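PDB 6J3A: gamma-glutamyltranspeptidase from Streptomyces lincolnensis, which probably acts as a gamma-glutamyltranspeptidase-like transferase of the N-terminal nucleophile hydrolase superfamily, related to the LmbA homologues. Local coordinates for residues R459-W464 and S546-R550; P275-G279 and R478-T484; M313-E317 and F543-F547; C76-V80 and A107-A111. All coordinates share one frame; numbering follows the deposited sequence.

Contact 1 of 4, residues R459-W464 and S546-R550; sequences RLQMTW and SFYPR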
loop_
_atom_site.group_PDB
_atom_site.type_symbol
_atom_site.label_atom_id
_atom_site.label_comp_id
_atom_site.label_asym_id
_atom_site.label_seq_id
_atom_site.Cartn_x
_atom_site.Cartn_y
_atom_site.Cartn_z
ATOM N N ARG A 459 14.945 -25.987 -12.410
ATOM C CA ARG A 459 14.811 -26.495 -11.032
ATOM C C ARG A 459 15.586 -27.785 -10.773
ATOM O O ARG A 459 15.963 -28.053 -9.632
ATOM C CB ARG A 459 13.344 -26.668 -10.639
ATOM C CG ARG A 459 13.058 -26.747 -9.133
ATOM C CD ARG A 459 13.406 -25.485 -8.355
ATOM N NE ARG A 459 12.724 -24.311 -8.893
ATOM C CZ ARG A 459 12.820 -23.075 -8.419
ATOM N NH1 ARG A 459 13.585 -22.802 -7.368
ATOM N NH2 ARG A 459 12.150 -22.094 -9.018
ATOM N N LEU A 460 15.863 -28.563 -11.819
ATOM C CA LEU A 460 16.724 -29.756 -11.672
ATOM C C LEU A 460 18.124 -29.435 -11.153
ATOM O O LEU A 460 18.834 -30.332 -10.708
ATOM C CB LEU A 460 16.821 -30.553 -12.978
ATOM C CG LEU A 460 15.488 -31.042 -13.548
ATOM C CD1 LEU A 460 15.692 -31.826 -14.831
ATOM C CD2 LEU A 460 14.754 -31.908 -12.546
ATOM N N GLN A 461 18.509 -28.162 -11.183
ATOM C CA GLN A 461 19.776 -27.728 -10.599
ATOM C C GLN A 461 19.952 -28.073 -9.130
ATOM O O GLN A 461 21.076 -28.134 -8.645
ATOM C CB GLN A 461 20.002 -26.232 -10.828
ATOM C CG GLN A 461 19.340 -25.292 -9.842
ATOM C CD GLN A 461 19.676 -23.857 -10.157
ATOM O OE1 GLN A 461 20.736 -23.355 -9.768
ATOM N NE2 GLN A 461 18.789 -23.188 -10.885
ATOM N N MET A 462 18.839 -28.284 -8.435
ATOM C CA MET A 462 18.835 -28.569 -7.008
ATOM C C MET A 462 19.017 -30.042 -6.639
ATOM O O MET A 462 19.264 -30.356 -5.474
ATOM C CB MET A 462 17.537 -28.029 -6.412
ATOM C CG MET A 462 17.283 -26.570 -6.781
ATOM S SD MET A 462 16.145 -25.731 -5.673
ATOM C CE MET A 462 16.469 -24.047 -6.147
ATOM N N THR A 463 18.922 -30.933 -7.620
ATOM C CA THR A 463 19.211 -32.353 -7.418
ATOM C C THR A 463 20.714 -32.586 -7.372
ATOM O O THR A 463 21.511 -31.677 -7.613
ATOM C CB THR A 463 18.662 -33.199 -8.570
ATOM O OG1 THR A 463 19.276 -32.778 -9.791
ATOM C CG2 THR A 463 17.161 -33.057 -8.684
ATOM N N TRP A 464 21.087 -33.823 -7.074
ATOM C CA TRP A 464 22.481 -34.242 -7.080
ATOM C C TRP A 464 22.781 -35.259 -8.173
ATOM O O TRP A 464 21.998 -36.191 -8.394
ATOM C CB TRP A 464 22.823 -34.869 -5.743
ATOM C CG TRP A 464 22.826 -33.921 -4.599
ATOM C CD1 TRP A 464 22.027 -33.973 -3.498
ATOM C CD2 TRP A 464 23.688 -32.790 -4.424
ATOM N NE1 TRP A 464 22.338 -32.950 -2.639
ATOM C CE2 TRP A 464 23.355 -32.205 -3.178
ATOM C CE3 TRP A 464 24.718 -32.222 -5.188
ATOM C CZ2 TRP A 464 24.012 -31.068 -2.676
ATOM C CZ3 TRP A 464 25.377 -31.088 -4.684
ATOM C CH2 TRP A 464 25.012 -30.526 -3.439
ATOM N N SER A 546 20.973 -24.601 -2.380
ATOM C CA SER A 546 20.176 -25.284 -3.403
ATOM C C SER A 546 20.573 -24.961 -4.864
ATOM O O SER A 546 20.265 -25.750 -5.766
ATOM C CB SER A 546 18.685 -24.992 -3.188
ATOM O OG SER A 546 18.193 -25.729 -2.076
ATOM N N PHE A 547 21.253 -23.825 -5.076
ATOM C CA PHE A 547 21.555 -23.284 -6.408
ATOM C C PHE A 547 22.995 -23.532 -6.839
ATOM O O PHE A 547 23.920 -23.367 -6.029
ATOM C CB PHE A 547 21.299 -21.769 -6.426
ATOM C CG PHE A 547 19.876 -21.405 -6.149
ATOM C CD1 PHE A 547 18.921 -21.492 -7.159
ATOM C CD2 PHE A 547 19.478 -21.003 -4.877
ATOM C CE1 PHE A 547 17.597 -21.164 -6.909
ATOM C CE2 PHE A 547 18.158 -20.680 -4.620
ATOM C CZ PHE A 547 17.210 -20.768 -5.633
ATOM N N TYR A 548 23.165 -23.907 -8.114
ATOM C CA TYR A 548 24.474 -24.064 -8.758
ATOM C C TYR A 548 25.270 -22.790 -8.528
ATOM O O TYR A 548 24.713 -21.725 -8.783
ATOM C CB TYR A 548 24.273 -24.257 -10.263
ATOM C CG TYR A 548 25.551 -24.283 -11.061
ATOM C CD1 TYR A 548 26.240 -25.473 -11.250
ATOM C CD2 TYR A 548 26.080 -23.117 -11.624
ATOM C CE1 TYR A 548 27.425 -25.510 -11.963
ATOM C CE2 TYR A 548 27.266 -23.147 -12.348
ATOM C CZ TYR A 548 27.933 -24.352 -12.518
ATOM O OH TYR A 548 29.104 -24.435 -13.237
ATOM N N PRO A 549 26.532 -22.840 -8.073
ATOM C CA PRO A 549 27.381 -24.034 -7.885
ATOM C C PRO A 549 27.374 -24.734 -6.494
ATOM O O PRO A 549 28.328 -25.465 -6.174
ATOM C CB PRO A 549 28.785 -23.456 -8.145
ATOM C CG PRO A 549 28.702 -22.087 -7.556
ATOM C CD PRO A 549 27.285 -21.606 -7.782
ATOM N N ARG A 550 26.338 -24.513 -5.687
ATOM C CA ARG A 550 26.064 -25.315 -4.469
ATOM C C ARG A 550 27.122 -25.255 -3.356
ATOM O O ARG A 550 27.368 -26.263 -2.675
ATOM C CB ARG A 550 25.833 -26.810 -4.789
ATOM C CG ARG A 550 24.973 -27.149 -5.990
ATOM C CD ARG A 550 23.515 -26.841 -5.747
ATOM N NE ARG A 550 22.871 -27.688 -4.745
ATOM C CZ ARG A 550 22.217 -28.824 -4.986
ATOM N NH1 ARG A 550 22.125 -29.336 -6.210
ATOM N NH2 ARG A 550 21.646 -29.462 -3.974
#
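Arg550 reaches across to Trp464 and to the carbonyls that precede it. Its CB lies 4.0 Å from Trp464 CH2, CG passes the adjacent ring atom CZ3, and CD comes near Gln461 O. CG is anti to the carbonyl carbon (chi1 -43°), and bends at chi2 and chi3 curl the chain back over the indole. NE packs against Trp464 CH2 while donating to Gly545 O. Arg550 CZ stands 3.7 Å from the centroid of the Trp464 six-membered ring; with the planes 21° apart, this is a stacked cation-pi contact. At the tip, NH1 donates to Thr463 O at 2.8 Å, the acceptor lying close to the guanidinium plane, and NH2 makes a weak 3.0 Å bond to Met462 O. Ser546 O lies over the guanidinium face turned from the indole. An alanine here would remove the guanidinium, which is likely to leave Thr463 O without this donor and one indole face without its cover.

Beside this, Gln461 OE1 accepts from Tyr548 N at 3.0 Å on an in-plane lone pair, its amide perpendicular to the Phe547 ring. Met462 SD stands 5.2 Å from the Phe547 ring centroid, above the face, a distant Met-aromatic contact. Chemically, carbonyl oxygens and an indole face meet the buried positive charge, and that charge would probably polarise the Thr463 carbonyl.

Contact 2 of 4, residues P275-G279 and R478-T484; sequences PWSQG and RPRTTLT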
loop_
_atom_site.group_PDB
_atom_site.type_symbol
_atom_site.label_atom_id
_atom_site.label_comp_id
_atom_site.label_asym_id
_atom_site.label_seq_id
_atom_site.Cartn_x
_atom_site.Cartn_y
_atom_site.Cartn_z
ATOM N N PRO A 275 7.970 -33.033 2.034
ATOM C CA PRO A 275 9.448 -32.947 2.003
ATOM C C PRO A 275 10.117 -33.046 0.625
ATOM O O PRO A 275 11.345 -32.931 0.541
ATOM C CB PRO A 275 9.889 -34.100 2.906
ATOM C CG PRO A 275 8.771 -35.086 2.828
ATOM C CD PRO A 275 7.514 -34.393 2.368
ATOM N N TRP A 276 9.330 -33.251 -0.435
ATOM C CA TRP A 276 9.773 -32.919 -1.810
ATOM C C TRP A 276 10.042 -31.402 -1.990
ATOM O O TRP A 276 10.718 -30.994 -2.940
ATOM C CB TRP A 276 8.780 -33.428 -2.880
ATOM C CG TRP A 276 7.381 -32.945 -2.689
ATOM C CD1 TRP A 276 6.387 -33.600 -2.037
ATOM C CD2 TRP A 276 6.822 -31.696 -3.127
ATOM N NE1 TRP A 276 5.236 -32.844 -2.031
ATOM C CE2 TRP A 276 5.474 -31.670 -2.694
ATOM C CE3 TRP A 276 7.322 -30.599 -3.847
ATOM C CZ2 TRP A 276 4.616 -30.592 -2.959
ATOM C CZ3 TRP A 276 6.464 -29.515 -4.109
ATOM C CH2 TRP A 276 5.128 -29.528 -3.668
ATOM N N SER A 277 9.477 -30.578 -1.108
ATOM C CA SER A 277 9.910 -29.198 -0.929
ATOM C C SER A 277 10.809 -29.109 0.305
ATOM O O SER A 277 10.931 -30.070 1.051
ATOM C CB SER A 277 8.691 -28.293 -0.761
ATOM O OG SER A 277 8.156 -28.398 0.552
ATOM N N GLN A 278 11.411 -27.947 0.539
ATOM C CA GLN A 278 12.045 -27.666 1.843
ATOM C C GLN A 278 11.025 -27.340 2.948
ATOM O O GLN A 278 11.418 -27.095 4.097
ATOM C CB GLN A 278 13.059 -26.512 1.743
ATOM C CG GLN A 278 12.463 -25.123 1.478
ATOM C CD GLN A 278 13.453 -23.975 1.673
ATOM O OE1 GLN A 278 13.368 -22.963 0.988
ATOM N NE2 GLN A 278 14.375 -24.117 2.625
ATOM N N GLY A 279 9.736 -27.309 2.600
ATOM C CA GLY A 279 8.663 -26.879 3.505
ATOM C C GLY A 279 8.792 -27.333 4.943
ATOM O O GLY A 279 8.774 -26.510 5.873
ATOM N N ARG A 478 10.363 -35.208 -8.483
ATOM C CA ARG A 478 10.564 -33.772 -8.308
ATOM C C ARG A 478 11.939 -33.513 -7.752
ATOM O O ARG A 478 12.409 -34.261 -6.904
ATOM C CB ARG A 478 9.592 -33.140 -7.319
ATOM C CG ARG A 478 8.125 -33.231 -7.688
ATOM C CD ARG A 478 7.497 -34.385 -6.953
ATOM N NE ARG A 478 6.242 -34.049 -6.313
ATOM C CZ ARG A 478 5.731 -34.686 -5.259
ATOM N NH1 ARG A 478 4.575 -34.285 -4.764
ATOM N NH2 ARG A 478 6.356 -35.705 -4.674
ATOM N N PRO A 479 12.575 -32.426 -8.193
ATOM C CA PRO A 479 13.745 -32.011 -7.444
ATOM C C PRO A 479 13.322 -31.464 -6.083
ATOM O O PRO A 479 12.155 -31.080 -5.871
ATOM C CB PRO A 479 14.334 -30.896 -8.307
ATOM C CG PRO A 479 13.161 -30.320 -9.013
ATOM C CD PRO A 479 12.199 -31.446 -9.227
ATOM N N ARG A 480 14.281 -31.429 -5.175
ATOM C CA ARG A 480 14.054 -30.878 -3.859
ATOM C C ARG A 480 13.968 -29.359 -3.967
ATOM O O ARG A 480 14.985 -28.677 -4.074
ATOM C CB ARG A 480 15.170 -31.310 -2.924
ATOM C CG ARG A 480 14.828 -31.184 -1.461
ATOM C CD ARG A 480 15.657 -30.100 -0.832
ATOM N NE ARG A 480 17.034 -30.532 -0.621
ATOM C CZ ARG A 480 18.110 -29.744 -0.669
ATOM N NH1 ARG A 480 19.305 -30.277 -0.438
ATOM N NH2 ARG A 480 18.016 -28.439 -0.965
ATOM N N THR A 481 12.743 -28.838 -3.925
ATOM C CA THR A 481 12.458 -27.453 -4.345
ATOM C C THR A 481 12.443 -26.483 -3.157
ATOM O O THR A 481 11.973 -26.838 -2.066
ATOM C CB THR A 481 11.146 -27.391 -5.170
ATOM O OG1 THR A 481 11.018 -26.110 -5.792
ATOM C CG2 THR A 481 9.903 -27.681 -4.338
ATOM N N THR A 482 12.978 -25.274 -3.366
ATOM C CA THR A 482 13.019 -24.244 -2.304
ATOM C C THR A 482 11.665 -23.566 -2.034
ATOM O O THR A 482 11.479 -22.939 -0.992
ATOM C CB THR A 482 14.060 -23.147 -2.592
ATOM O OG1 THR A 482 13.935 -22.706 -3.949
ATOM C CG2 THR A 482 15.459 -23.676 -2.337
ATOM N N LEU A 483 10.731 -23.724 -2.970
ATOM C CA LEU A 483 9.435 -23.057 -2.945
ATOM C C LEU A 483 8.573 -23.611 -1.824
ATOM O O LEU A 483 8.277 -24.804 -1.797
ATOM C CB LEU A 483 8.728 -23.250 -4.287
ATOM C CG LEU A 483 9.591 -22.987 -5.538
ATOM C CD1 LEU A 483 8.712 -23.011 -6.778
ATOM C CD2 LEU A 483 10.416 -21.698 -5.439
ATOM N N THR A 484 8.150 -22.731 -0.920
ATOM C CA THR A 484 7.566 -23.158 0.328
ATOM C C THR A 484 6.600 -22.137 0.933
ATOM O O THR A 484 6.953 -21.393 1.857
ATOM C CB THR A 484 8.663 -23.567 1.334
ATOM O OG1 THR A 484 8.048 -23.906 2.577
ATOM C CG2 THR A 484 9.716 -22.464 1.536
#
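Trp276 and Arg478 meet flat on flat: the guanidinium lies over the indole with planes 22° apart, and Arg478 CZ is 3.5 Å from the centroid of the Trp276 five-membered ring, so the stack is also cation-pi. With CG between the backbone N and the carbonyl carbon (chi1 55°), the indole is placed with one face to Arg478 and the other to Ser277 CB. Along the six-membered ring the Thr481 side chain runs beside the indole and points the same way, its methyl CG2 being 3.9 Å from Trp276 CZ3.

The backbones pair through a single beta bridge between Ser277 and Thr481. Thr481 N donates to Trp276 O at 3.1 Å, nearly straight (166° at the hydrogen), and Gln278 N donates to Thr481 O at 2.9 Å. One residue on, Gly279 N is held by Ser277 OG at 2.8 Å, a capping bond at the turn into helix 280-288. Thr484 approaches the same turn, its OG1 lying 3.2 Å from Gly279 CA while bonded to Lys272 and Asp507.

Trp276 NE1 and Arg478 NH1 are both donors, so their closeness is no hydrogen bond; each instead turns to Glu258, on OE1 and OE2 respectively. Asp322 forms a salt bridge with Arg478 NH2. Glu258, bonded to both stacked groups, probably helps hold their overlap, and with Asp322 it probably offsets much of the arginine's charge.

Contact 3 of 4, residues M313-E317 and F543-F547; sequences MADRE and FPGSF
Met313 and Phe543 make the aromatic part of the contact. The Met313 methyl CE sits over one face of the Phe543 ring, 3.5 Å from its centroid and 20° off the normal, a CH-pi contact. SD stands above the same ring, 4.7 Å from the centroid, so this is also a Met-aromatic pair. Bends at chi2 and chi3 of Met313 fold its end back until CE also lies over one face of the Arg316 guanidinium. An alanine in place of Phe543 would probably open a gap beneath CE and leave the methionine end free to turn.

Apolar contact continues one helical turn on, where Glu317 CG lies 3.5 Å from Pro544 CG. Met313 and Glu317 are spaced i, i+4 on helix 299-319, with Glu317 N bonded to Met313 O at 2.9 Å; together with Arg316 they form the side of that helix which packs against the loop joining strands 538-540 and 556-560.

Polar contact across the segments runs through water, with no direct hydrogen bond. Water 1 accepts a weak bond from Arg316 NH1 and donates to Pro544 O at 3.2 Å. Water 2 lies 2.7 Å from Glu317 OE1 and 2.8 Å from Pro544 O; its two protons cannot serve every nearby acceptor, so either bond is provisional.

The charged ends find partners beyond the contact. Arg316 NH2 forms a salt bridge with Asp504, whose other oxygen accepts from Ser546 N. Glu317 divides its carboxylate, OE1 pairing with Arg480 and OE2 accepting from Trp464 NE1.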
loop_
_atom_site.group_PDB
_atom_site.type_symbol
_atom_site.label_atom_id
_atom_site.label_comp_id
_atom_site.label_asym_id
_atom_site.label_seq_id
_atom_site.Cartn_x
_atom_site.Cartn_y
_atom_site.Cartn_z
ATOM N N MET A 313 18.394 -27.592 8.772
ATOM C CA MET A 313 18.883 -27.572 7.386
ATOM C C MET A 313 19.739 -28.787 7.048
ATOM O O MET A 313 19.668 -29.333 5.951
ATOM C CB MET A 313 19.665 -26.284 7.122
ATOM C CG MET A 313 18.782 -25.054 6.991
ATOM S SD MET A 313 17.541 -25.136 5.669
ATOM C CE MET A 313 18.207 -23.929 4.539
ATOM N N ALA A 314 20.549 -29.203 8.008
ATOM C CA ALA A 314 21.342 -30.421 7.904
ATOM C C ALA A 314 20.465 -31.621 7.622
ATOM O O ALA A 314 20.789 -32.456 6.778
ATOM C CB ALA A 314 22.118 -30.638 9.193
ATOM N N ASP A 315 19.357 -31.692 8.348
ATOM C CA ASP A 315 18.377 -32.764 8.175
ATOM C C ASP A 315 17.699 -32.645 6.817
ATOM O O ASP A 315 17.469 -33.650 6.161
ATOM C CB ASP A 315 17.335 -32.762 9.306
ATOM C CG ASP A 315 17.781 -33.563 10.545
ATOM O OD1 ASP A 315 18.820 -34.272 10.500
ATOM O OD2 ASP A 315 17.055 -33.492 11.572
ATOM N N ARG A 316 17.397 -31.414 6.400
ATOM C CA ARG A 316 16.896 -31.140 5.049
ATOM C C ARG A 316 17.804 -31.730 3.954
ATOM O O ARG A 316 17.342 -32.429 3.051
ATOM C CB ARG A 316 16.739 -29.643 4.832
ATOM C CG ARG A 316 16.118 -29.278 3.490
ATOM C CD ARG A 316 16.309 -27.815 3.148
ATOM N NE ARG A 316 17.610 -27.548 2.527
ATOM C CZ ARG A 316 17.946 -26.424 1.894
ATOM N NH1 ARG A 316 19.161 -26.299 1.368
ATOM N NH2 ARG A 316 17.077 -25.430 1.759
ATOM N N GLU A 317 19.093 -31.430 4.054
ATOM C CA GLU A 317 20.085 -31.909 3.093
ATOM C C GLU A 317 20.238 -33.428 3.085
ATOM O O GLU A 317 20.314 -34.055 2.022
ATOM C CB GLU A 317 21.450 -31.285 3.393
ATOM C CG GLU A 317 22.498 -31.556 2.320
ATOM C CD GLU A 317 22.022 -31.143 0.942
ATOM O OE1 GLU A 317 21.552 -29.996 0.799
ATOM O OE2 GLU A 317 22.078 -31.966 0.011
ATOM N N PHE A 543 25.206 -24.291 5.331
ATOM C CA PHE A 543 24.654 -25.528 4.764
ATOM C C PHE A 543 24.844 -25.431 3.243
ATOM O O PHE A 543 24.993 -24.322 2.726
ATOM C CB PHE A 543 23.164 -25.658 5.094
ATOM C CG PHE A 543 22.367 -24.444 4.722
ATOM C CD1 PHE A 543 21.979 -24.232 3.399
ATOM C CD2 PHE A 543 22.036 -23.493 5.679
ATOM C CE1 PHE A 543 21.276 -23.098 3.037
ATOM C CE2 PHE A 543 21.318 -22.364 5.328
ATOM C CZ PHE A 543 20.939 -22.164 4.004
ATOM N N PRO A 544 24.838 -26.564 2.513
ATOM C CA PRO A 544 24.974 -26.477 1.048
ATOM C C PRO A 544 23.757 -25.843 0.371
ATOM O O PRO A 544 22.626 -26.318 0.556
ATOM C CB PRO A 544 25.117 -27.940 0.612
ATOM C CG PRO A 544 24.568 -28.734 1.735
ATOM C CD PRO A 544 24.857 -27.959 2.980
ATOM N N GLY A 545 24.003 -24.785 -0.404
ATOM C CA GLY A 545 22.938 -24.058 -1.081
ATOM C C GLY A 545 22.242 -24.909 -2.129
ATOM O O GLY A 545 22.846 -25.830 -2.689
ATOM N N SER A 546 20.973 -24.601 -2.380
ATOM C CA SER A 546 20.176 -25.284 -3.403
ATOM C C SER A 546 20.573 -24.961 -4.864
ATOM O O SER A 546 20.265 -25.750 -5.766
ATOM C CB SER A 546 18.685 -24.992 -3.188
ATOM O OG SER A 546 18.193 -25.729 -2.076
ATOM N N PHE A 547 21.253 -23.825 -5.076
ATOM C CA PHE A 547 21.555 -23.284 -6.408
ATOM C C PHE A 547 22.995 -23.532 -6.839
ATOM O O PHE A 547 23.920 -23.367 -6.029
ATOM C CB PHE A 547 21.299 -21.769 -6.426
ATOM C CG PHE A 547 19.876 -21.405 -6.149
ATOM C CD1 PHE A 547 18.921 -21.492 -7.159
ATOM C CD2 PHE A 547 19.478 -21.003 -4.877
ATOM C CE1 PHE A 547 17.597 -21.164 -6.909
ATOM C CE2 PHE A 547 18.158 -20.680 -4.620
ATOM C CZ PHE A 547 17.210 -20.768 -5.633
HETATM O O HOH W 1 20.914 -27.499 2.945
HETATM O O HOH W 2 21.594 -28.244 -1.247
#

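Contact 4 of 4, residues C76-V80 and A107-A111; sequences CGQGV and AVPGA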
loop_
_atom_site.group_PDB
_atom_site.type_symbol
_atom_site.label_atom_id
_atom_site.label_comp_id
_atom_site.label_asym_id
_atom_site.label_seq_id
_atom_site.Cartn_x
_atom_site.Cartn_y
_atom_site.Cartn_z
ATOM N N CYS A 76 0.252 -29.537 -5.803
ATOM C CA CYS A 76 1.619 -29.644 -6.260
ATOM C C CYS A 76 1.726 -29.293 -7.727
ATOM O O CYS A 76 1.251 -30.034 -8.594
ATOM C CB CYS A 76 2.166 -31.052 -6.052
ATOM S SG CYS A 76 3.843 -31.237 -6.715
ATOM N N GLY A 77 2.380 -28.164 -7.983
ATOM C CA GLY A 77 2.737 -27.749 -9.332
ATOM C C GLY A 77 4.237 -27.711 -9.532
ATOM O O GLY A 77 4.728 -26.945 -10.354
ATOM N N GLN A 78 4.968 -28.499 -8.747
ATOM C CA GLN A 78 6.380 -28.730 -8.988
ATOM C C GLN A 78 6.531 -29.913 -9.934
ATOM O O GLN A 78 6.114 -31.027 -9.624
ATOM C CB GLN A 78 7.104 -29.011 -7.688
ATOM C CG GLN A 78 8.556 -29.417 -7.871
ATOM C CD GLN A 78 9.366 -28.324 -8.519
ATOM O OE1 GLN A 78 9.621 -27.283 -7.905
ATOM N NE2 GLN A 78 9.766 -28.545 -9.775
ATOM N N GLY A 79 7.126 -29.657 -11.091
ATOM C CA GLY A 79 7.286 -30.688 -12.095
ATOM C C GLY A 79 8.432 -31.630 -11.791
ATOM O O GLY A 79 9.254 -31.376 -10.897
ATOM N N VAL A 80 8.486 -32.705 -12.574
ATOM C CA VAL A 80 9.468 -33.786 -12.396
ATOM C C VAL A 80 10.607 -33.727 -13.418
ATOM O O VAL A 80 10.531 -33.018 -14.425
ATOM C CB VAL A 80 8.814 -35.196 -12.460
ATOM C CG1 VAL A 80 7.862 -35.399 -11.291
ATOM C CG2 VAL A 80 8.104 -35.455 -13.795
ATOM N N ALA A 107 13.077 -28.867 -15.306
ATOM C CA ALA A 107 12.117 -29.906 -14.936
ATOM C C ALA A 107 10.909 -29.739 -15.845
ATOM O O ALA A 107 10.794 -28.720 -16.523
ATOM C CB ALA A 107 11.717 -29.768 -13.481
ATOM N N VAL A 108 10.008 -30.719 -15.865
ATOM C CA VAL A 108 8.756 -30.589 -16.629
ATOM C C VAL A 108 8.033 -29.354 -16.072
ATOM O O VAL A 108 7.895 -29.238 -14.864
ATOM C CB VAL A 108 7.833 -31.831 -16.487
ATOM C CG1 VAL A 108 6.487 -31.602 -17.172
ATOM C CG2 VAL A 108 8.481 -33.080 -17.063
ATOM N N PRO A 109 7.608 -28.410 -16.932
ATOM C CA PRO A 109 6.908 -27.236 -16.380
ATOM C C PRO A 109 5.628 -27.600 -15.637
ATOM O O PRO A 109 4.776 -28.290 -16.194
ATOM C CB PRO A 109 6.601 -26.394 -17.614
ATOM C CG PRO A 109 7.678 -26.756 -18.580
ATOM C CD PRO A 109 8.004 -28.202 -18.334
ATOM N N GLY A 110 5.514 -27.158 -14.388
ATOM C CA GLY A 110 4.413 -27.566 -13.511
ATOM C C GLY A 110 3.404 -26.503 -13.113
ATOM O O GLY A 110 2.270 -26.821 -12.733
ATOM N N ALA A 111 3.806 -25.240 -13.199
ATOM C CA ALA A 111 2.969 -24.133 -12.764
ATOM C C ALA A 111 1.665 -24.010 -13.546
ATOM O O ALA A 111 0.608 -23.835 -12.957
ATOM C CB ALA A 111 3.749 -22.833 -12.848
#
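The flat amide of Gln78 borders Ala107, whose CB comes within 4.4 Å of Gln78 NE2. Gln78 NE2 bonds Gly79 O at 3.1 Å with the acceptor near the amide plane, and OE1 accepts from Thr481 OG1. Beside it, Val108 N donates to Val80 O at 2.8 Å, with 179° at the hydrogen.

The segments run nearly antiparallel, their touching parts 168° apart in direction. Gly79 CA lies 3.2 Å from Val108 O in a CA-H...O contact that is close to linear, and Gly110 CA makes another with Gly77 O at 3.2 Å. Such closeness depends on missing side chains: a CB on Gly79 would collide with Val108 O, and one on Gly110 with Gly77 O. The valines lie side by side and point the same way, Val80 CG2 being 4.1 Å from Val108 CG2.

Gly59 bonds the backbones of Gly110 and Ala111, while Leu250 of helix 247-252 packs on Val108. The contact thus joins the end of strand 73-77 to the approach of helix 111-122, a strand-to-helix junction consistent with the layered alpha-beta-beta-alpha fold of N-terminal nucleophile hydrolases.

Contact 2 lies among the others, its centre about 11 Å from those of contacts 3 and 4 and about 12 Å from that of contact 1. Arg480 joins it to contact 3 by a salt bridge, NH1 to Glu317 OE1 at 2.6 Å, and Gln78 joins it to contact 4, OE1 to Thr481 OG1 at 2.8 Å. Contacts 1 and 3 share Ser546 and Phe547, whereas contacts 3 and 4 stay about 10 Å apart at their nearest atoms. Leu483 of contact 2 packs on Thr421, just past the unmodelled residues 384-420. Thr421 opens a stretch resembling the family's self-processing motif, whose threonine becomes the nucleophile after cleavage, so contact 2 probably lies near the active site.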